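Local atomic coordinates of ChiX (Serratia marcescens, PDB entry 5OPZ), a protein that acts as a zinc-dependent L-Ala D-Glu endopeptidase that hydrolyses peptidoglycan and is required for chitinase secretion by this bacterium. Residues R23-P27 with D28-V32. Sequence-based numbering, arbitrary orientation. Where two conformers were deposited one is given.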
# COMPACT_ATOMS: atom_id res chain seq x y z
N ARG A 23 2.78 3.02 -10.91
CA ARG A 23 3.45 2.62 -12.13
C ARG A 23 4.66 1.72 -11.81
O ARG A 23 5.45 1.99 -10.90
CB ARG A 23 3.87 3.84 -12.95
CG ARG A 23 2.72 4.62 -13.55
CD ARG A 23 3.34 5.81 -14.27
NE ARG A 23 2.36 6.75 -14.81
CZ ARG A 23 1.90 6.74 -16.06
NH1 ARG A 23 2.33 5.85 -16.95
NH2 ARG A 23 1.00 7.65 -16.43
N GLY A 24 4.75 0.61 -12.55
CA GLY A 24 5.74 -0.41 -12.30
C GLY A 24 5.41 -1.46 -11.25
O GLY A 24 6.13 -2.44 -11.11
N VAL A 25 4.34 -1.29 -10.50
CA VAL A 25 3.88 -2.28 -9.54
C VAL A 25 3.23 -3.42 -10.35
O VAL A 25 2.59 -3.21 -11.41
CB VAL A 25 2.96 -1.59 -8.50
CG1 VAL A 25 2.30 -2.56 -7.58
CG2 VAL A 25 3.81 -0.62 -7.72
N HIS A 26 3.29 -4.62 -9.80
CA HIS A 26 2.67 -5.80 -10.43
C HIS A 26 1.22 -5.51 -10.79
O HIS A 26 0.49 -5.04 -9.91
CB HIS A 26 2.73 -6.99 -9.48
CG HIS A 26 2.41 -8.29 -10.13
ND1 HIS A 26 1.12 -8.64 -10.50
CD2 HIS A 26 3.20 -9.30 -10.54
CE1 HIS A 26 1.14 -9.81 -11.11
NE2 HIS A 26 2.39 -10.24 -11.12
N PRO A 27 0.80 -5.76 -12.04
CA PRO A 27 -0.58 -5.45 -12.42
C PRO A 27 -1.66 -6.00 -11.50
O PRO A 27 -2.72 -5.38 -11.40
CB PRO A 27 -0.68 -5.99 -13.85
CG PRO A 27 0.73 -6.00 -14.36
CD PRO A 27 1.59 -6.28 -13.17
N ASP A 28 -1.48 -7.16 -10.90
CA ASP A 28 -2.48 -7.73 -10.03
C ASP A 28 -2.63 -6.94 -8.73
O ASP A 28 -3.76 -6.73 -8.25
CB ASP A 28 -2.26 -9.21 -9.76
CG ASP A 28 -2.47 -10.07 -11.00
OD1 ASP A 28 -3.00 -9.57 -12.04
OD2 ASP A 28 -2.10 -11.25 -10.89
N LEU A 29 -1.50 -6.46 -8.18
CA LEU A 29 -1.60 -5.60 -7.00
C LEU A 29 -2.20 -4.25 -7.38
O LEU A 29 -2.97 -3.67 -6.64
CB LEU A 29 -0.23 -5.49 -6.34
CG LEU A 29 -0.22 -4.67 -5.04
CD1 LEU A 29 -1.16 -5.19 -4.00
CD2 LEU A 29 1.19 -4.68 -4.44
N VAL A 30 -1.83 -3.73 -8.55
CA VAL A 30 -2.44 -2.50 -9.00
C VAL A 30 -3.96 -2.62 -9.07
O VAL A 30 -4.69 -1.73 -8.65
CB VAL A 30 -1.90 -2.06 -10.37
CG1 VAL A 30 -2.66 -0.84 -10.91
CG2 VAL A 30 -0.42 -1.76 -10.26
N ARG A 31 -4.43 -3.75 -9.61
CA ARG A 31 -5.87 -3.92 -9.76
C ARG A 31 -6.57 -3.89 -8.38
O ARG A 31 -7.59 -3.19 -8.20
CB ARG A 31 -6.11 -5.22 -10.49
CG ARG A 31 -7.55 -5.46 -10.87
CD ARG A 31 -7.59 -6.17 -12.23
NE ARG A 31 -6.69 -7.33 -12.23
CZ ARG A 31 -6.95 -8.51 -11.68
NH1 ARG A 31 -8.12 -8.78 -11.08
NH2 ARG A 31 -6.02 -9.46 -11.76
N VAL A 32 -5.96 -4.54 -7.40
CA VAL A 32 -6.52 -4.57 -6.07
C VAL A 32 -6.54 -3.18 -5.41
O VAL A 32 -7.56 -2.74 -4.85
CB VAL A 32 -5.77 -5.56 -5.17
CG1 VAL A 32 -6.17 -5.40 -3.72
CG2 VAL A 32 -6.01 -7.00 -5.65
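His26 is the last loop residue of 23-27 and the N-cap of helix 27-39, which Pro27 begins and which continues without a break through 28-32. Val30 N donates to the carbonyl O of His26 at 3.0 Å in a nearly straight bond of 168°. One residue on, Pro27 O takes the N-H of Arg31, also at 3.0 Å from O to N.

The His26 ring turns back over the helix end. With CG anti to the backbone N (chi1 -167°) and the ring turned about the CB-CG bond, ND1 reaches Asp28. There Asp28 N donates to His26 ND1 at 3.0 Å, with the donor close to the ring plane. In the conformer given for Pro27, its CD sits over one ring face, toward the rim. The His26 ring and the Asp28 carboxylate run side by side, their planes 58° apart, and CE1 of His26 comes within 3.6 Å of Asp28 OD2. That oxygen is hydrogen-bonded to the hydroxyl of Tyr135, whose ring also meets His26 edge-to-face. In the conformer given for Arg31, its NH2 forms a salt bridge with Asp28 OD1, from above the carboxylate plane.

Val25 and Leu29 are buried, and Val25 CG1 touches Leu29 CD2 at 3.9 Å. Val25 CB also meets CG2 of the partly exposed Val30 at 3.8 Å. Val25 and Leu29 both rest on Val78 of strand 77-82. The Leu29 side chain is about 9 Å from the zinc ion. The arrangement is a helix N-cap made by a histidine side chain, with proline at the first helical position, and it packs the start of helix 27-39 against the central antiparallel sheet.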